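Local coordinates for protein ComZ (Thermus thermophilus, PDB 6QVI) that is a competence-associated pilin that probably serves as a DNA receptor at the tip of a pilus during natural DNA uptake, at residues A[184-189]-A[493-498]; A[190-195]-A[445-450]; A[474-479]-A[484-489]. All coordinates share one frame; numbering follows the deposited sequence.

Contact 1 is wholly buried in the beta-solenoid domain; contact 2, centred 11 Å away and drawing on strands of the same mixed sheet, buries V194 and H447 but has S192 at an exposed margin. Contact 3 lies farther from the chain's centre and is partly buried. Segments 184-189 and 190-195 are continuous, and the hydroxyl of Y191 joins contact 2 to E493 of contact 1. Contact 3 precedes strand 491-496, and its F475 packs against V494. Chemistry follows place: a tyrosine face against a valine methyl in contact 1, a histidine beside a valine in contact 2, and a covalent disulfide in contact 3, where much of the loop is exposed.

Contact 1: A[184-189]-A[493-498]; sequences NRYDLT and EVVYIR
The hydroxyl of Y186 is hydrogen-bonded to the backbone carbonyl of Y202, outside the two segments, and lies 4.0 Å from I497 CG1 within them. This buried tyrosine belongs to the beta-solenoid domain: strands 180-187 and 491-496 both pair in parallel with strand 153-157, and the ring reaches from the end of the first across to V495 and I497, at and just past the end of the second. Y186 and V495 mark the nearest backbone approach, with 7.3 Å between Y186 CA and V495 CA, too wide for direct strand pairing, and side chains supply the contact. V495 CG1 sits over one face of the Y186 ring, 4.0 Å from its centroid and 29° off the ring normal, which meets the geometry of a CH-pi interaction. Its nearest ring atom is Y186 CD1, at 3.6 Å. The valine presents this methyl because CG1 is set trans to the backbone nitrogen (chi1 177°). The two side chains cross at about a right angle, as do Y186 and I497. A leucine here would probably leave the Y202 carbonyl without its hydroxyl partner and take the aromatic face away from V495. Around the pair, V465 and F467 of strand 465-467 cover V495, and V205 and L208 pack on Y186. Beyond the valine the ring passes obliquely along the backbone, where Y186 CE1 is 3.4 Å from Y496 O.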
loop_
_atom_site.group_PDB
_atom_site.type_symbol
_atom_site.label_atom_id
_atom_site.label_comp_id
_atom_site.label_asym_id
_atom_site.label_seq_id
_atom_site.Cartn_x
_atom_site.Cartn_y
_atom_site.Cartn_z
ATOM N N ASN A 184 -2.398 -11.398 -11.721
ATOM C CA ASN A 184 -1.487 -10.262 -11.659
ATOM C C ASN A 184 -1.708 -9.310 -12.819
ATOM O O ASN A 184 -0.804 -8.571 -13.223
ATOM C CB ASN A 184 -0.028 -10.688 -11.550
ATOM C CG ASN A 184 0.869 -9.503 -11.329
ATOM O OD1 ASN A 184 0.979 -8.997 -10.211
ATOM N ND2 ASN A 184 1.521 -9.044 -12.399
ATOM N N ARG A 185 -2.908 -9.331 -13.370
ATOM C CA ARG A 185 -3.313 -8.281 -14.284
ATOM C C ARG A 185 -4.829 -8.190 -14.275
ATOM O O ARG A 185 -5.527 -9.070 -13.760
ATOM C CB ARG A 185 -2.749 -8.561 -15.678
ATOM C CG ARG A 185 -2.941 -10.006 -16.099
ATOM C CD ARG A 185 -3.290 -10.156 -17.553
ATOM N NE ARG A 185 -4.729 -10.011 -17.737
ATOM C CZ ARG A 185 -5.283 -9.440 -18.797
ATOM N NH1 ARG A 185 -4.507 -8.961 -19.766
ATOM N NH2 ARG A 185 -6.604 -9.344 -18.884
ATOM N N TYR A 186 -5.323 -7.093 -14.841
ATOM C CA TYR A 186 -6.746 -6.830 -14.969
ATOM C C TYR A 186 -6.905 -5.974 -16.215
ATOM O O TYR A 186 -5.956 -5.340 -16.676
ATOM C CB TYR A 186 -7.366 -6.149 -13.727
ATOM C CG TYR A 186 -6.933 -4.713 -13.500
ATOM C CD1 TYR A 186 -6.128 -4.370 -12.429
ATOM C CD2 TYR A 186 -7.338 -3.694 -14.359
ATOM C CE1 TYR A 186 -5.723 -3.051 -12.228
ATOM C CE2 TYR A 186 -6.929 -2.394 -14.177
ATOM C CZ TYR A 186 -6.131 -2.068 -13.110
ATOM O OH TYR A 186 -5.752 -0.752 -12.944
ATOM N N ASP A 187 -8.106 -5.963 -16.767
ATOM C CA ASP A 187 -8.451 -4.940 -17.744
ATOM C C ASP A 187 -9.915 -4.568 -17.564
ATOM O O ASP A 187 -10.774 -5.452 -17.574
ATOM C CB ASP A 187 -8.108 -5.437 -19.158
ATOM C CG ASP A 187 -8.710 -4.587 -20.243
ATOM O OD1 ASP A 187 -7.974 -3.749 -20.821
ATOM O OD2 ASP A 187 -9.926 -4.749 -20.488
ATOM N N LEU A 188 -10.197 -3.263 -17.435
ATOM C CA LEU A 188 -11.501 -2.798 -16.971
ATOM C C LEU A 188 -12.534 -2.723 -18.076
ATOM O O LEU A 188 -13.683 -2.354 -17.801
ATOM C CB LEU A 188 -11.426 -1.404 -16.347
ATOM N N THR A 189 -12.175 -3.097 -19.295
ATOM C CA THR A 189 -13.163 -3.269 -20.346
ATOM C C THR A 189 -14.102 -4.439 -20.096
ATOM O O THR A 189 -15.204 -4.453 -20.645
ATOM C CB THR A 189 -12.410 -3.454 -21.652
ATOM O OG1 THR A 189 -11.775 -4.738 -21.644
ATOM C CG2 THR A 189 -11.329 -2.375 -21.765
ATOM N N GLU A 493 -15.217 -10.733 -6.556
ATOM C CA GLU A 493 -13.926 -10.349 -7.113
ATOM C C GLU A 493 -13.432 -9.019 -6.556
ATOM O O GLU A 493 -14.209 -8.091 -6.331
ATOM C CB GLU A 493 -13.988 -10.350 -8.662
ATOM C CG GLU A 493 -12.929 -9.472 -9.349
ATOM C CD GLU A 493 -12.878 -9.629 -10.867
ATOM O OE1 GLU A 493 -13.589 -10.487 -11.435
ATOM O OE2 GLU A 493 -12.055 -8.934 -11.488
ATOM N N VAL A 494 -12.123 -8.921 -6.350
ATOM C CA VAL A 494 -11.501 -7.695 -5.883
ATOM C C VAL A 494 -10.415 -7.328 -6.875
ATOM O O VAL A 494 -9.576 -8.165 -7.226
ATOM C CB VAL A 494 -10.905 -7.807 -4.462
ATOM C CG1 VAL A 494 -10.386 -6.428 -4.001
ATOM C CG2 VAL A 494 -11.908 -8.390 -3.449
ATOM N N VAL A 495 -10.397 -6.073 -7.294
ATOM C CA VAL A 495 -9.453 -5.634 -8.297
ATOM C C VAL A 495 -8.569 -4.582 -7.666
ATOM O O VAL A 495 -9.032 -3.488 -7.320
ATOM C CB VAL A 495 -10.168 -5.101 -9.537
ATOM C CG1 VAL A 495 -9.170 -4.573 -10.558
ATOM C CG2 VAL A 495 -11.010 -6.232 -10.130
ATOM N N TYR A 496 -7.301 -4.921 -7.479
ATOM C CA TYR A 496 -6.414 -3.987 -6.824
ATOM C C TYR A 496 -6.054 -2.880 -7.797
ATOM O O TYR A 496 -5.508 -3.137 -8.873
ATOM C CB TYR A 496 -5.180 -4.694 -6.293
ATOM C CG TYR A 496 -4.141 -3.713 -5.809
ATOM C CD1 TYR A 496 -2.803 -3.939 -6.031
ATOM C CD2 TYR A 496 -4.497 -2.606 -5.045
ATOM C CE1 TYR A 496 -1.861 -3.067 -5.573
ATOM C CE2 TYR A 496 -3.541 -1.710 -4.585
ATOM C CZ TYR A 496 -2.227 -1.952 -4.851
ATOM O OH TYR A 496 -1.267 -1.072 -4.402
ATOM N N ILE A 497 -6.328 -1.644 -7.405
ATOM C CA ILE A 497 -5.949 -0.480 -8.181
ATOM C C ILE A 497 -5.072 0.394 -7.295
ATOM O O ILE A 497 -5.552 0.995 -6.327
ATOM C CB ILE A 497 -7.168 0.300 -8.673
ATOM C CG1 ILE A 497 -8.012 -0.558 -9.591
ATOM C CG2 ILE A 497 -6.747 1.565 -9.394
ATOM C CD1 ILE A 497 -9.170 0.207 -10.229
ATOM N N ARG A 498 -3.801 0.501 -7.657
ATOM C CA ARG A 498 -2.870 1.306 -6.891
ATOM C C ARG A 498 -3.348 2.746 -6.867
ATOM O O ARG A 498 -3.823 3.270 -7.870
ATOM C CB ARG A 498 -1.484 1.211 -7.520
ATOM C CG ARG A 498 -0.543 2.376 -7.253
ATOM C CD ARG A 498 0.749 2.250 -8.095
ATOM N NE ARG A 498 1.750 1.381 -7.483
ATOM C CZ ARG A 498 2.743 0.787 -8.146
ATOM N NH1 ARG A 498 2.876 0.962 -9.455
ATOM N NH2 ARG A 498 3.615 0.023 -7.494
#

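Contact 2: A[190-195]-A[445-450]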
loop_
_atom_site.group_PDB
_atom_site.type_symbol
_atom_site.label_atom_id
_atom_site.label_comp_id
_atom_site.label_asym_id
_atom_site.label_seq_id
_atom_site.Cartn_x
_atom_site.Cartn_y
_atom_site.Cartn_z
ATOM N N THR A 190 -13.704 -5.407 -19.269
ATOM C CA THR A 190 -14.532 -6.574 -18.967
ATOM C C THR A 190 -15.684 -6.284 -18.015
ATOM O O THR A 190 -16.468 -7.199 -17.743
ATOM C CB THR A 190 -13.692 -7.727 -18.410
ATOM O OG1 THR A 190 -14.487 -8.918 -18.426
ATOM C CG2 THR A 190 -13.281 -7.458 -17.002
ATOM N N TYR A 191 -15.812 -5.064 -17.499
ATOM C CA TYR A 191 -16.841 -4.746 -16.522
ATOM C C TYR A 191 -17.816 -3.730 -17.098
ATOM O O TYR A 191 -17.470 -2.951 -17.992
ATOM C CB TYR A 191 -16.229 -4.222 -15.220
ATOM C CG TYR A 191 -15.066 -5.056 -14.740
ATOM C CD1 TYR A 191 -15.280 -6.261 -14.076
ATOM C CD2 TYR A 191 -13.747 -4.636 -14.930
ATOM C CE1 TYR A 191 -14.216 -7.037 -13.631
ATOM C CE2 TYR A 191 -12.671 -5.406 -14.471
ATOM C CZ TYR A 191 -12.925 -6.605 -13.831
ATOM O OH TYR A 191 -11.902 -7.399 -13.394
ATOM N N SER A 192 -19.052 -3.767 -16.588
ATOM C CA SER A 192 -20.154 -3.004 -17.168
ATOM C C SER A 192 -19.987 -1.497 -17.046
ATOM O O SER A 192 -20.403 -0.892 -16.048
ATOM C CB SER A 192 -21.483 -3.391 -16.512
ATOM O OG SER A 192 -21.570 -4.782 -16.270
ATOM N N GLU A 193 -19.444 -0.896 -18.107
ATOM C CA GLU A 193 -19.376 0.552 -18.303
ATOM C C GLU A 193 -18.847 1.280 -17.064
ATOM O O GLU A 193 -19.421 2.262 -16.587
ATOM C CB GLU A 193 -20.740 1.081 -18.734
ATOM C CG GLU A 193 -21.391 0.238 -19.856
ATOM C CD GLU A 193 -20.548 0.112 -21.124
ATOM O OE1 GLU A 193 -20.840 0.828 -22.107
ATOM O OE2 GLU A 193 -19.609 -0.717 -21.146
ATOM N N VAL A 194 -17.716 0.798 -16.559
ATOM C CA VAL A 194 -17.009 1.417 -15.446
ATOM C C VAL A 194 -15.669 1.974 -15.870
ATOM O O VAL A 194 -14.925 2.488 -15.028
ATOM C CB VAL A 194 -16.820 0.446 -14.264
ATOM C CG1 VAL A 194 -18.112 -0.285 -13.980
ATOM C CG2 VAL A 194 -15.657 -0.527 -14.538
ATOM N N THR A 195 -15.300 1.808 -17.127
ATOM C CA THR A 195 -14.001 2.262 -17.583
ATOM C C THR A 195 -13.906 3.757 -17.691
ATOM O O THR A 195 -12.806 4.295 -17.826
ATOM C CB THR A 195 -13.716 1.639 -18.944
ATOM O OG1 THR A 195 -14.118 0.268 -18.909
ATOM C CG2 THR A 195 -12.252 1.762 -19.296
ATOM N N GLY A 445 -23.889 -3.601 -3.566
ATOM C CA GLY A 445 -23.782 -2.944 -4.863
ATOM C C GLY A 445 -22.834 -3.662 -5.804
ATOM O O GLY A 445 -21.904 -4.353 -5.383
ATOM N N GLN A 446 -23.099 -3.541 -7.104
ATOM C CA GLN A 446 -22.326 -4.379 -8.006
ATOM C C GLN A 446 -20.910 -3.853 -8.195
ATOM O O GLN A 446 -19.966 -4.639 -8.294
ATOM C CB GLN A 446 -23.060 -4.536 -9.343
ATOM C CG GLN A 446 -23.972 -5.762 -9.287
ATOM C CD GLN A 446 -24.198 -6.493 -10.609
ATOM O OE1 GLN A 446 -24.840 -7.546 -10.608
ATOM N NE2 GLN A 446 -23.676 -5.959 -11.724
ATOM N N HIS A 447 -20.738 -2.532 -8.213
ATOM C CA HIS A 447 -19.440 -1.924 -8.461
ATOM C C HIS A 447 -19.244 -0.811 -7.444
ATOM O O HIS A 447 -20.027 0.141 -7.404
ATOM C CB HIS A 447 -19.354 -1.413 -9.901
ATOM C CG HIS A 447 -19.581 -2.485 -10.933
ATOM N ND1 HIS A 447 -19.347 -3.822 -10.686
ATOM C CD2 HIS A 447 -20.045 -2.418 -12.204
ATOM C CE1 HIS A 447 -19.638 -4.532 -11.761
ATOM N NE2 HIS A 447 -20.063 -3.704 -12.699
ATOM N N VAL A 448 -18.220 -0.932 -6.600
ATOM C CA VAL A 448 -17.813 0.183 -5.758
ATOM C C VAL A 448 -16.306 0.353 -5.905
ATOM O O VAL A 448 -15.554 -0.626 -5.973
ATOM C CB VAL A 448 -18.246 -0.027 -4.295
ATOM C CG1 VAL A 448 -17.909 -1.381 -3.878
ATOM C CG2 VAL A 448 -17.566 0.957 -3.380
ATOM N N MET A 449 -15.875 1.599 -5.989
ATOM C CA MET A 449 -14.502 1.922 -6.325
ATOM C C MET A 449 -13.988 2.792 -5.189
ATOM O O MET A 449 -14.251 3.999 -5.140
ATOM C CB MET A 449 -14.449 2.572 -7.704
ATOM C CG MET A 449 -13.220 3.372 -8.025
ATOM S SD MET A 449 -13.287 3.882 -9.770
ATOM C CE MET A 449 -13.193 2.322 -10.631
ATOM N N ALA A 450 -13.324 2.146 -4.245
ATOM C CA ALA A 450 -12.858 2.829 -3.055
ATOM C C ALA A 450 -11.853 1.956 -2.320
ATOM O O ALA A 450 -12.002 0.732 -2.313
ATOM C CB ALA A 450 -14.054 3.139 -2.152
#
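The imidazole of H447 meets V194 and S192 obliquely, neither squarely over a face nor at an edge, while one of its faces carries Q446 CB, 4.0 Å above the plane and offset toward the rim. V194 CG1 is the nearest group across the contact, 3.4 Å from H447 CD2, and the two side chains cross at about a right angle. Farther round the ring, S192 brings both its backbone N and its OG to 4.0 Å from H447 NE2, a spacing too long for hydrogen bonding. The second flat group is the ring of Y191: T190 CG2 lies over its centre, 3.2 Å above the plane, and F467 of strand 465-467 makes an edge-to-face pair with it. The Y191 hydroxyl reaches the carboxylate of E493 in a probable hydrogen bond to OE2. H447 lies on strand 447-449 of the beta-solenoid, which pairs in parallel with strand 465-467 before the chain turns a corner at A450. Its CG is directed opposite the carbonyl carbon (chi1 -58°), and H447 ND1 makes a weak hydrogen bond to the neighbouring carbonyl, Q446 O, 2.6 Å long with an angle of 128° at the hydrogen. Between H447 and the pair V194 and S192, then, the contact is van der Waals packing: the valine methyl meets a ring carbon and the polar groups stay apart. Polar anchoring of the loop 190-195 comes instead from outside these two segments, as with Y191 and E493.

Contact 3: A[474-479]-A[484-489]; sequences QFCTTS and MSCNAS
The disulfide between C476 and C486 ties strand 474-478 of the beta-solenoid to the loop that follows it, closing a short covalent loop ahead of strand 491-496. C476 SG and C486 SG are 2.0 Å apart, with a torsion of -124° about the S-S bond. The sulfur of C476 leaves trans to its backbone nitrogen (chi1 166°), whereas that of C486 lies beside its own nitrogen (chi1 -81°), and the bridge forms between these unlike rotamers. The register keeps step from there: by their CA atoms C476 lies nearest C486 and T478 nearest A488, with 5.3 Å between T478 CA and A488 CA, which shows the two segments running in the same sense. Backbone hydrogen bonds between them are nonetheless absent. Instead the packed part consists of small side chains on main-chain atoms: A488 CB lies against T477 O, and T478 CG2 against S485 O at 3.2 Å. T477 O and C486 O also approach, but as two acceptors they do not bond.

The outer side is looser. M484, S485 and N487 are exposed, and the CB atoms of all three head away from the strand; M484 approaches R459 of the neighbouring strand 457-461 instead. S479 contributes little beyond its backbone N near A488 CB. The strand is held by its neighbours: it pairs in parallel with strands 457-461 and 150-151, and F475 meets the ring of F458. The threonine hydroxyls have partners of their own: T477 OG1 is hydrogen-bonded to G153 O, and T478 OG1 to both V460 O and Y442 OH.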
loop_
_atom_site.group_PDB
_atom_site.type_symbol
_atom_site.label_atom_id
_atom_site.label_comp_id
_atom_site.label_asym_id
_atom_site.label_seq_id
_atom_site.Cartn_x
_atom_site.Cartn_y
_atom_site.Cartn_z
ATOM N N GLN A 474 -11.199 -10.230 8.335
ATOM C CA GLN A 474 -11.761 -11.398 7.672
ATOM C C GLN A 474 -12.486 -10.953 6.408
ATOM O O GLN A 474 -13.104 -9.886 6.372
ATOM C CB GLN A 474 -12.737 -12.153 8.562
ATOM C CG GLN A 474 -12.141 -13.122 9.547
ATOM C CD GLN A 474 -13.216 -14.044 10.142
ATOM O OE1 GLN A 474 -13.254 -14.264 11.356
ATOM N NE2 GLN A 474 -14.085 -14.596 9.279
ATOM N N PHE A 475 -12.461 -11.796 5.400
ATOM C CA PHE A 475 -13.102 -11.550 4.127
ATOM C C PHE A 475 -14.057 -12.692 3.947
ATOM O O PHE A 475 -13.728 -13.808 4.269
ATOM C CB PHE A 475 -12.066 -11.573 3.036
ATOM C CG PHE A 475 -12.585 -11.279 1.675
ATOM C CD1 PHE A 475 -13.202 -12.234 0.948
ATOM C CD2 PHE A 475 -12.380 -10.070 1.112
ATOM C CE1 PHE A 475 -13.646 -11.969 -0.303
ATOM C CE2 PHE A 475 -12.825 -9.794 -0.139
ATOM C CZ PHE A 475 -13.449 -10.745 -0.849
ATOM N N CYS A 476 -15.252 -12.407 3.453
ATOM C CA CYS A 476 -16.274 -13.414 3.302
ATOM C C CYS A 476 -17.209 -13.154 2.143
ATOM O O CYS A 476 -17.535 -12.036 1.846
ATOM C CB CYS A 476 -17.035 -13.450 4.600
ATOM S SG CYS A 476 -18.593 -14.303 4.611
ATOM N N THR A 477 -17.623 -14.208 1.470
ATOM C CA THR A 477 -18.504 -14.076 0.330
ATOM C C THR A 477 -19.817 -14.720 0.624
ATOM O O THR A 477 -19.871 -15.687 1.323
ATOM C CB THR A 477 -17.894 -14.746 -0.874
ATOM O OG1 THR A 477 -16.529 -14.387 -0.923
ATOM C CG2 THR A 477 -18.514 -14.246 -2.106
ATOM N N THR A 478 -20.895 -14.181 0.098
ATOM C CA THR A 478 -22.177 -14.763 0.397
ATOM C C THR A 478 -22.951 -15.026 -0.829
ATOM O O THR A 478 -22.686 -14.429 -1.861
ATOM C CB THR A 478 -23.030 -13.811 1.188
ATOM O OG1 THR A 478 -22.835 -12.499 0.674
ATOM C CG2 THR A 478 -22.655 -13.874 2.610
ATOM N N SER A 479 -23.953 -15.887 -0.685
ATOM C CA SER A 479 -24.776 -16.245 -1.830
ATOM C C SER A 479 -25.687 -15.094 -2.242
ATOM O O SER A 479 -25.976 -14.922 -3.435
ATOM C CB SER A 479 -25.583 -17.481 -1.520
ATOM O OG SER A 479 -26.834 -17.054 -1.005
ATOM N N MET A 484 -25.864 -13.830 5.455
ATOM C CA MET A 484 -24.752 -13.411 6.248
ATOM C C MET A 484 -23.886 -14.596 6.611
ATOM O O MET A 484 -22.983 -14.473 7.423
ATOM C CB MET A 484 -25.233 -12.715 7.489
ATOM C CG MET A 484 -25.652 -11.296 7.215
ATOM S SD MET A 484 -24.654 -10.241 8.211
ATOM C CE MET A 484 -24.199 -11.363 9.509
ATOM N N SER A 485 -24.174 -15.748 6.011
ATOM C CA SER A 485 -23.425 -16.961 6.232
ATOM C C SER A 485 -22.336 -16.967 5.208
ATOM O O SER A 485 -22.557 -16.758 4.033
ATOM C CB SER A 485 -24.319 -18.181 6.119
ATOM O OG SER A 485 -24.976 -18.410 7.353
ATOM N N CYS A 486 -21.142 -17.198 5.700
ATOM C CA CYS A 486 -19.958 -17.149 4.887
ATOM C C CYS A 486 -19.739 -18.276 3.928
ATOM O O CYS A 486 -19.067 -18.099 2.946
ATOM C CB CYS A 486 -18.751 -17.040 5.795
ATOM S SG CYS A 486 -18.498 -15.352 6.330
ATOM N N ASN A 487 -20.263 -19.453 4.207
ATOM C CA ASN A 487 -20.017 -20.531 3.278
ATOM C C ASN A 487 -20.622 -20.239 1.922
ATOM O O ASN A 487 -21.824 -20.273 1.743
ATOM C CB ASN A 487 -20.473 -21.879 3.814
ATOM C CG ASN A 487 -19.515 -22.988 3.445
ATOM O OD1 ASN A 487 -18.518 -22.746 2.775
ATOM N ND2 ASN A 487 -19.806 -24.206 3.883
ATOM N N ALA A 488 -19.773 -19.865 0.988
ATOM C CA ALA A 488 -20.210 -19.592 -0.355
ATOM C C ALA A 488 -19.284 -20.333 -1.273
ATOM O O ALA A 488 -18.150 -20.662 -0.922
ATOM C CB ALA A 488 -20.166 -18.120 -0.644
ATOM N N SER A 489 -19.776 -20.611 -2.463
ATOM C CA SER A 489 -19.001 -21.351 -3.415
ATOM C C SER A 489 -18.890 -20.589 -4.693
ATOM O O SER A 489 -18.104 -20.960 -5.539
ATOM C CB SER A 489 -19.619 -22.710 -3.637
ATOM O OG SER A 489 -19.999 -23.260 -2.398
#